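Local structure of TRAP dicarboxylate ABC transporter, substrate-binding protein (Roseobacter denitrificans, 4OVQ) at residues 38-43 with 266-271; 95-100 with 309-314; 51-56 with 251-256. The protein binds beta-D-glucuronate as the periplasmic solute-binding component of a TRAP transport system, probably delivering this sugar acid to its membrane partners. All blocks are in the same frame, centred on the assembly; numbering follows the deposited sequence.

Contact 1 (38-43 with 266-271)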
loop_
_atom_site.group_PDB
_atom_site.type_symbol
_atom_site.label_atom_id
_atom_site.label_comp_id
_atom_site.label_asym_id
_atom_site.label_seq_id
_atom_site.Cartn_x
_atom_site.Cartn_y
_atom_site.Cartn_z
ATOM N N ASN A 38 -6.789 -6.239 -6.782
ATOM C CA ASN A 38 -7.073 -4.830 -7.041
ATOM C C ASN A 38 -7.537 -4.533 -8.462
ATOM O O ASN A 38 -8.324 -3.608 -8.731
ATOM C CB ASN A 38 -5.816 -3.990 -6.797
ATOM C CG ASN A 38 -5.302 -4.084 -5.398
ATOM O OD1 ASN A 38 -5.320 -5.136 -4.771
ATOM N ND2 ASN A 38 -4.781 -2.973 -4.898
ATOM N N THR A 39 -6.990 -5.274 -9.404
ATOM C CA THR A 39 -7.330 -5.096 -10.772
ATOM C C THR A 39 -8.797 -5.463 -11.034
ATOM O O THR A 39 -9.568 -4.685 -11.581
ATOM C CB THR A 39 -6.391 -5.964 -11.614
ATOM O OG1 THR A 39 -5.026 -5.550 -11.356
ATOM C CG2 THR A 39 -6.689 -5.808 -13.034
ATOM N N VAL A 40 -9.148 -6.656 -10.594
ATOM C CA VAL A 40 -10.507 -7.191 -10.781
ATOM C C VAL A 40 -11.477 -6.278 -10.038
ATOM O O VAL A 40 -12.567 -5.922 -10.547
ATOM C CB VAL A 40 -10.570 -8.598 -10.253
ATOM C CG1 VAL A 40 -12.010 -9.117 -10.282
ATOM C CG2 VAL A 40 -9.682 -9.524 -11.091
ATOM N N ALA A 41 -11.074 -5.829 -8.862
ATOM C CA ALA A 41 -11.954 -4.967 -8.053
ATOM C C ALA A 41 -12.124 -3.556 -8.643
ATOM O O ALA A 41 -13.200 -2.970 -8.517
ATOM C CB ALA A 41 -11.463 -4.890 -6.599
HETATM N N MSE A 42 -11.073 -2.977 -9.226
HETATM C CA MSE A 42 -11.248 -1.699 -9.869
HETATM C C MSE A 42 -12.115 -1.808 -11.130
HETATM O O MSE A 42 -12.844 -0.878 -11.452
HETATM C CB MSE A 42 -9.863 -1.041 -10.162
HETATM C CG MSE A 42 -9.122 -0.595 -8.903
HETATM SE SE MSE A 42 -10.067 0.822 -7.942
HETATM C CE MSE A 42 -9.569 2.280 -9.152
ATOM N N ASP A 43 -12.005 -2.925 -11.842
ATOM C CA ASP A 43 -12.925 -3.186 -12.958
ATOM C C ASP A 43 -14.347 -3.200 -12.420
ATOM O O ASP A 43 -15.265 -2.628 -13.020
ATOM C CB ASP A 43 -12.586 -4.503 -13.693
ATOM C CG ASP A 43 -11.385 -4.362 -14.620
ATOM O OD1 ASP A 43 -11.105 -3.211 -15.012
ATOM O OD2 ASP A 43 -10.741 -5.393 -14.917
ATOM N N ARG A 266 -11.670 -7.235 -0.866
ATOM C CA ARG A 266 -11.224 -7.871 0.358
ATOM C C ARG A 266 -11.456 -9.382 0.294
ATOM O O ARG A 266 -10.570 -10.157 0.694
ATOM C CB ARG A 266 -11.826 -7.185 1.564
ATOM C CG ARG A 266 -11.189 -5.808 1.753
ATOM C CD ARG A 266 -11.898 -4.933 2.716
ATOM N NE ARG A 266 -12.066 -5.547 4.014
ATOM C CZ ARG A 266 -12.790 -5.011 4.987
ATOM N NH1 ARG A 266 -12.899 -5.651 6.150
ATOM N NH2 ARG A 266 -13.410 -3.843 4.798
ATOM N N ASP A 267 -12.577 -9.803 -0.299
ATOM C CA ASP A 267 -12.815 -11.244 -0.523
ATOM C C ASP A 267 -11.797 -11.830 -1.505
ATOM O O ASP A 267 -11.266 -12.932 -1.294
ATOM C CB ASP A 267 -14.226 -11.474 -1.070
ATOM C CG ASP A 267 -15.311 -11.155 -0.058
ATOM O OD1 ASP A 267 -15.027 -11.136 1.166
ATOM O OD2 ASP A 267 -16.475 -10.932 -0.480
ATOM N N LEU A 268 -11.539 -11.128 -2.600
ATOM C CA LEU A 268 -10.543 -11.587 -3.576
ATOM C C LEU A 268 -9.166 -11.656 -2.916
ATOM O O LEU A 268 -8.393 -12.583 -3.138
ATOM C CB LEU A 268 -10.474 -10.674 -4.808
ATOM C CG LEU A 268 -11.720 -10.593 -5.684
ATOM C CD1 LEU A 268 -11.508 -9.586 -6.821
ATOM C CD2 LEU A 268 -12.049 -11.988 -6.220
ATOM N N TRP A 269 -8.854 -10.635 -2.123
ATOM C CA TRP A 269 -7.529 -10.516 -1.509
ATOM C C TRP A 269 -7.191 -11.718 -0.632
ATOM O O TRP A 269 -6.103 -12.292 -0.742
ATOM C CB TRP A 269 -7.419 -9.225 -0.679
ATOM C CG TRP A 269 -6.035 -9.116 -0.128
ATOM C CD1 TRP A 269 -5.623 -9.425 1.141
ATOM C CD2 TRP A 269 -4.865 -8.739 -0.854
ATOM N NE1 TRP A 269 -4.252 -9.258 1.244
ATOM C CE2 TRP A 269 -3.771 -8.851 0.027
ATOM C CE3 TRP A 269 -4.637 -8.350 -2.167
ATOM C CZ2 TRP A 269 -2.455 -8.556 -0.364
ATOM C CZ3 TRP A 269 -3.344 -8.075 -2.559
ATOM C CH2 TRP A 269 -2.266 -8.166 -1.643
ATOM N N ASN A 270 -8.106 -12.122 0.238
ATOM C CA ASN A 270 -7.780 -13.202 1.160
ATOM C C ASN A 270 -7.532 -14.533 0.447
ATOM O O ASN A 270 -6.618 -15.276 0.811
ATOM C CB ASN A 270 -8.844 -13.322 2.261
ATOM C CG ASN A 270 -8.701 -12.230 3.331
ATOM O OD1 ASN A 270 -9.671 -11.553 3.684
ATOM N ND2 ASN A 270 -7.486 -12.061 3.848
ATOM N N LYS A 271 -8.289 -14.812 -0.604
ATOM C CA LYS A 271 -8.016 -16.008 -1.405
ATOM C C LYS A 271 -6.671 -15.899 -2.149
ATOM O O LYS A 271 -6.000 -16.894 -2.415
ATOM C CB LYS A 271 -9.160 -16.238 -2.393
ATOM C CG LYS A 271 -10.434 -16.739 -1.714
ATOM C CD LYS A 271 -11.390 -17.325 -2.725
ATOM C CE LYS A 271 -12.163 -16.232 -3.436
ATOM N NZ LYS A 271 -12.747 -16.724 -4.719
#

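Contact 2 (95-100 with 309-314)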
loop_
_atom_site.group_PDB
_atom_site.type_symbol
_atom_site.label_atom_id
_atom_site.label_comp_id
_atom_site.label_asym_id
_atom_site.label_seq_id
_atom_site.Cartn_x
_atom_site.Cartn_y
_atom_site.Cartn_z
ATOM N N LEU A 95 2.945 13.350 1.019
ATOM C CA LEU A 95 2.049 14.455 0.673
ATOM C C LEU A 95 1.090 14.830 1.822
ATOM O O LEU A 95 0.677 15.995 1.943
ATOM C CB LEU A 95 1.227 14.071 -0.558
ATOM C CG LEU A 95 0.041 14.975 -0.923
ATOM C CD1 LEU A 95 0.539 16.309 -1.423
ATOM C CD2 LEU A 95 -0.880 14.338 -1.966
ATOM N N VAL A 96 0.728 13.842 2.644
ATOM C CA VAL A 96 -0.337 13.965 3.634
ATOM C C VAL A 96 0.096 13.424 4.995
ATOM O O VAL A 96 0.092 12.225 5.224
ATOM C CB VAL A 96 -1.605 13.157 3.206
ATOM C CG1 VAL A 96 -2.778 13.460 4.114
ATOM C CG2 VAL A 96 -2.000 13.443 1.767
ATOM N N PRO A 97 0.479 14.310 5.932
ATOM C CA PRO A 97 1.002 13.894 7.224
ATOM C C PRO A 97 0.161 12.855 7.939
ATOM O O PRO A 97 0.725 11.943 8.508
ATOM C CB PRO A 97 1.007 15.203 8.032
ATOM C CG PRO A 97 1.187 16.251 7.011
ATOM C CD PRO A 97 0.443 15.773 5.787
ATOM N N ALA A 98 -1.164 13.005 7.932
ATOM C CA ALA A 98 -2.021 12.096 8.696
ATOM C C ALA A 98 -1.984 10.728 8.035
ATOM O O ALA A 98 -1.959 9.712 8.721
ATOM C CB ALA A 98 -3.449 12.628 8.825
ATOM N N ALA A 99 -1.952 10.700 6.697
ATOM C CA ALA A 99 -1.915 9.423 5.989
ATOM C C ALA A 99 -0.607 8.728 6.243
ATOM O O ALA A 99 -0.515 7.503 6.234
ATOM C CB ALA A 99 -2.111 9.621 4.500
ATOM N N ASN A 100 0.423 9.522 6.491
ATOM C CA ASN A 100 1.738 8.997 6.759
ATOM C C ASN A 100 1.793 8.099 8.003
ATOM O O ASN A 100 2.676 7.272 8.126
ATOM C CB ASN A 100 2.724 10.162 6.872
ATOM C CG ASN A 100 4.107 9.820 6.367
ATOM O OD1 ASN A 100 4.299 8.913 5.562
ATOM N ND2 ASN A 100 5.093 10.589 6.812
ATOM N N GLU A 309 8.563 14.357 15.759
ATOM C CA GLU A 309 9.272 15.628 15.698
ATOM C C GLU A 309 8.841 16.423 14.475
ATOM O O GLU A 309 8.760 17.651 14.522
ATOM C CB GLU A 309 10.789 15.412 15.692
ATOM C CG GLU A 309 11.625 16.706 15.584
ATOM C CD GLU A 309 11.938 17.351 16.934
ATOM O OE1 GLU A 309 11.101 17.256 17.865
ATOM O OE2 GLU A 309 13.034 17.952 17.073
ATOM N N ALA A 310 8.537 15.727 13.383
ATOM C CA ALA A 310 8.083 16.384 12.159
ATOM C C ALA A 310 6.601 16.783 12.243
ATOM O O ALA A 310 6.181 17.741 11.604
ATOM C CB ALA A 310 8.301 15.457 10.964
ATOM N N ASN A 311 5.836 16.060 13.067
ATOM C CA ASN A 311 4.378 16.174 13.116
ATOM C C ASN A 311 3.867 16.078 14.552
ATOM O O ASN A 311 3.166 15.131 14.910
ATOM C CB ASN A 311 3.710 15.063 12.283
ATOM C CG ASN A 311 4.228 14.992 10.868
ATOM O OD1 ASN A 311 3.854 15.798 10.027
ATOM N ND2 ASN A 311 5.086 14.014 10.592
ATOM N N PRO A 312 4.227 17.059 15.394
ATOM C CA PRO A 312 3.849 17.040 16.818
ATOM C C PRO A 312 2.351 16.859 17.030
ATOM O O PRO A 312 1.931 16.140 17.942
ATOM C CB PRO A 312 4.289 18.416 17.328
ATOM C CG PRO A 312 5.211 18.968 16.294
ATOM C CD PRO A 312 4.895 18.305 14.990
ATOM N N ASP A 313 1.562 17.506 16.182
ATOM C CA ASP A 313 0.108 17.449 16.253
ATOM C C ASP A 313 -0.470 16.061 16.065
ATOM O O ASP A 313 -1.636 15.817 16.391
ATOM C CB ASP A 313 -0.489 18.325 15.163
ATOM C CG ASP A 313 -0.272 19.790 15.408
ATOM O OD1 ASP A 313 0.072 20.154 16.555
ATOM O OD2 ASP A 313 -0.464 20.580 14.454
ATOM N N LEU A 314 0.324 15.159 15.501
ATOM C CA LEU A 314 -0.191 13.868 15.109
ATOM C C LEU A 314 0.248 12.756 16.053
ATOM O O LEU A 314 -0.083 11.590 15.849
ATOM C CB LEU A 314 0.213 13.595 13.657
ATOM C CG LEU A 314 -0.708 14.133 12.543
ATOM C CD1 LEU A 314 -1.284 15.490 12.835
ATOM C CD2 LEU A 314 0.027 14.189 11.199
HETATM O O HOH W 1 5.020 13.366 7.772
#

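Contact 3 (51-56 with 251-256)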
loop_
_atom_site.group_PDB
_atom_site.type_symbol
_atom_site.label_atom_id
_atom_site.label_comp_id
_atom_site.label_asym_id
_atom_site.label_seq_id
_atom_site.Cartn_x
_atom_site.Cartn_y
_atom_site.Cartn_z
ATOM N N VAL A 51 -23.318 1.291 -13.680
ATOM C CA VAL A 51 -24.639 0.798 -13.293
ATOM C C VAL A 51 -25.395 1.780 -12.390
ATOM O O VAL A 51 -26.532 2.163 -12.697
ATOM C CB VAL A 51 -24.545 -0.595 -12.617
ATOM C CG1 VAL A 51 -25.906 -0.994 -11.994
ATOM C CG2 VAL A 51 -24.051 -1.634 -13.652
ATOM N N LYS A 52 -24.750 2.242 -11.333
ATOM C CA LYS A 52 -25.466 3.004 -10.305
ATOM C C LYS A 52 -25.757 4.440 -10.746
ATOM O O LYS A 52 -26.666 5.081 -10.208
ATOM C CB LYS A 52 -24.703 2.998 -8.984
ATOM C CG LYS A 52 -24.559 1.655 -8.323
ATOM C CD LYS A 52 -23.773 1.770 -7.038
ATOM C CE LYS A 52 -23.359 0.452 -6.490
ATOM N NZ LYS A 52 -24.476 -0.429 -6.071
ATOM N N THR A 53 -24.998 4.928 -11.724
ATOM C CA THR A 53 -25.238 6.268 -12.283
ATOM C C THR A 53 -26.033 6.223 -13.585
ATOM O O THR A 53 -26.127 7.221 -14.309
ATOM C CB THR A 53 -23.922 7.053 -12.521
ATOM O OG1 THR A 53 -23.195 6.519 -13.642
ATOM C CG2 THR A 53 -23.050 7.085 -11.270
ATOM N N GLY A 54 -26.608 5.069 -13.912
ATOM C CA GLY A 54 -27.308 4.895 -15.179
ATOM C C GLY A 54 -26.550 5.338 -16.416
ATOM O O GLY A 54 -27.153 5.813 -17.385
ATOM N N GLY A 55 -25.234 5.189 -16.402
ATOM C CA GLY A 55 -24.421 5.511 -17.558
ATOM C C GLY A 55 -23.947 6.957 -17.615
ATOM O O GLY A 55 -23.179 7.324 -18.487
ATOM N N GLU A 56 -24.371 7.766 -16.650
ATOM C CA GLU A 56 -23.984 9.173 -16.638
ATOM C C GLU A 56 -22.514 9.340 -16.338
ATOM O O GLU A 56 -21.877 10.273 -16.827
ATOM C CB GLU A 56 -24.840 9.922 -15.637
ATOM C CG GLU A 56 -26.269 10.100 -16.143
ATOM C CD GLU A 56 -26.311 10.972 -17.381
ATOM O OE1 GLU A 56 -25.565 11.970 -17.404
ATOM O OE2 GLU A 56 -27.061 10.653 -18.330
ATOM N N LYS A 251 -22.855 11.490 -5.779
ATOM C CA LYS A 251 -21.855 11.201 -4.760
ATOM C C LYS A 251 -22.213 9.911 -4.040
ATOM O O LYS A 251 -21.334 9.104 -3.763
ATOM C CB LYS A 251 -21.787 12.286 -3.713
ATOM C CG LYS A 251 -21.205 13.628 -4.198
ATOM C CD LYS A 251 -21.331 14.685 -3.127
ATOM C CE LYS A 251 -20.531 15.914 -3.486
ATOM N NZ LYS A 251 -20.503 16.915 -2.366
ATOM N N THR A 252 -23.496 9.729 -3.746
ATOM C CA THR A 252 -23.934 8.521 -3.048
ATOM C C THR A 252 -23.679 7.295 -3.910
ATOM O O THR A 252 -23.192 6.281 -3.419
ATOM C CB THR A 252 -25.412 8.608 -2.623
ATOM O OG1 THR A 252 -25.564 9.641 -1.631
ATOM C CG2 THR A 252 -25.906 7.310 -2.061
ATOM N N ALA A 253 -23.986 7.402 -5.200
ATOM C CA ALA A 253 -23.699 6.317 -6.147
ATOM C C ALA A 253 -22.217 5.965 -6.253
ATOM O O ALA A 253 -21.861 4.783 -6.260
ATOM C CB ALA A 253 -24.246 6.658 -7.523
ATOM N N VAL A 254 -21.349 6.985 -6.346
ATOM C CA VAL A 254 -19.902 6.785 -6.451
ATOM C C VAL A 254 -19.369 6.112 -5.184
ATOM O O VAL A 254 -18.628 5.165 -5.259
ATOM C CB VAL A 254 -19.176 8.132 -6.700
ATOM C CG1 VAL A 254 -17.667 7.969 -6.616
ATOM C CG2 VAL A 254 -19.561 8.628 -8.046
ATOM N N LEU A 255 -19.805 6.588 -4.021
ATOM C CA LEU A 255 -19.387 5.993 -2.740
ATOM C C LEU A 255 -19.838 4.542 -2.586
ATOM O O LEU A 255 -19.069 3.686 -2.144
ATOM C CB LEU A 255 -19.929 6.828 -1.568
ATOM C CG LEU A 255 -19.165 8.144 -1.320
ATOM C CD1 LEU A 255 -19.961 9.061 -0.418
ATOM C CD2 LEU A 255 -17.795 7.850 -0.696
ATOM N N GLU A 256 -21.092 4.271 -2.960
ATOM C CA GLU A 256 -21.643 2.921 -2.891
ATOM C C GLU A 256 -20.866 1.968 -3.844
ATOM O O GLU A 256 -20.462 0.856 -3.481
ATOM C CB GLU A 256 -23.130 2.949 -3.228
ATOM C CG GLU A 256 -23.816 1.649 -3.038
ATOM C CD GLU A 256 -25.321 1.743 -3.339
ATOM O OE1 GLU A 256 -26.017 2.639 -2.790
ATOM O OE2 GLU A 256 -25.839 0.942 -4.136
#

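Contact 1 (38-43 with 266-271)
L268 and V40 make the tightest meeting between these two helix turns: CD1 of L268 lies 3.5 Å from CG1 of V40, and the two side chains cross at about a right angle. CB of V40 is almost as near, so the leucine methyl rests against the branch point of the valine as well as one arm. V40 holds CG1 anti to its backbone N (chi1 173°), which sets that methyl beside the carbonyl carbon, where L268 CD1 meets it. The same CD1 also reaches the backbone of A41, whose CB points toward the opposite helix. A second, looser meeting joins N38 and W269. The amide OD1 of N38 stands 4.2 Å from CZ3 of W269, approaching the indole obliquely, with amide and ring planes 63° apart.

Polar partners outside this apolar seam fix the amide of N38. OD1 accepts a hydrogen bond from NE2 of Q265, one helical turn before W269, while ND2 donates to OD1 of N86; both ends of the buried amide are thus engaged and its rotation is set. N38 and W269 also appear to sit in the second shell of the sugar site, the side chain of N38 being about 3 Å from that of E234 and the side chain of W269 about 3 Å from that of N208, at nearest atoms; E234 and N208 both bind glucuronate.

The segment axes run antiparallel at 164°, 9.5 Å apart at closest approach, and only 136 Å² is buried between them, a modest area, carried mainly by one methyl of L268 on V40 and by the looser N38-W269 meeting. Helix 37-52 packs here against helix 248-282, while strand 135-141 contributes Y141, touched by N38, A41 and M42, and strand 84-88 lies against M42 through I84 and N86.

Contact 2 (95-100 with 309-314)
With chi1 at -53°, N311 sets its CG anti to the carbonyl carbon, and a chi2 of -78° turns the amide so that OD1 meets the ring of P97 while ND2 points on to a water. L314 sends CD2 to the same proline. The result is a P97 ring touched by two residues of 309-314 at one atom: CB lies 3.5 Å from OD1 of N311 and 3.5 Å from CD2 of L314. The second of these is tighter than a usual carbon-carbon contact. Proline and asparagine side chains cross at about a right angle, and CG of P97 is the next ring atom to OD1.

CD2 of L314 also lies 3.5 Å from the carbonyl carbon of P97 and 3.7 Å from the N of A98; the methyl of A98 is a more distant neighbour. The leucine methyl therefore packs on the P97-A98 peptide as well as on the ring.

Polar linkage between the segments passes through one water, which accepts from ND2 of N100 at 2.9 Å and from ND2 of N311 at 2.9 Å. Each amide is steadied further: N311 ND2 also donates to the carbonyl O of Y307, one turn back in helix 301-310, which N311 follows, and N100 OD1 accepts from N171 ND2.

This is structural packing away from the sugar site, burying 149 Å². It joins the loop between helices 89-92 and 111-118 to the end of helix 301-310 and the short 3-10 turn 312-314. Y307 of that helix touches both N100 and L314 and hydrogen-bonds the carbonyl of P97, while V96 and A99 rest on helix 121-132.

Contact 3 (51-56 with 251-256)
A Schellman motif closes helix 37-52 at this contact, and the last helical residue, K52, reaches from it to helix 248-282. Its NZ donates to OE2 of E256 at 2.7 Å, a salt bridge that meets the carboxylate on its anti side, 19° out of the plane. The two side chains cross at about a right angle: the lysine runs out nearly straight and bends only at its last torsion (chi4 -64°), while E256 is extended beyond CG. Contact continues along the aliphatic part, where CE of K52 lies 3.7 Å from CG of E256 and CD comes equally near the carbonyl O of A253.

In the motif itself, G54 is the C-prime residue with positive phi; its N bonds to the carbonyl O of V51 at 3.2 Å, and G55 N reaches A50 O. A type I' turn from T53 to E56 overlaps the motif, with G54 and G55 at its centre; it is closed by E56 N to T53 O and carries the chain toward strand 58-62.

The small A253 lets the segments come close, its CA 5.6 Å from that of K52. Its CB packs against CB of K52 at 4.0 Å and against CG2 of T53 at 4.0 Å, while T53 OG1 is turned to the carbonyl of L49 and to Y57 N. An alanine in place of K52 would probably leave E256 without its positive mate and, because NZ also bridges to E260, deprive a second acidic side chain on helix 248-282 of its partner.

How the contacts relate
Contacts 1 and 3 are two points on one helix pair, 37-52 with 248-282, their centres about 20 Å apart and nearest atoms about 9 Å apart. Contact 3 ties the C-terminal end of helix 37-52 to an early part of helix 248-282, and contact 1 ties its N-terminal end further along, as the antiparallel course requires. Contact 1 is beside the sugar: the side chain of N38 lies about 5 Å, at nearest atoms, from the bound glucuronate, whereas contacts 2 and 3 are away from the annotated sites. Contact 2 is separate, its centre about 30 Å from contact 1, on the opposite side of the chain's centre, and about 33 Å from contact 3.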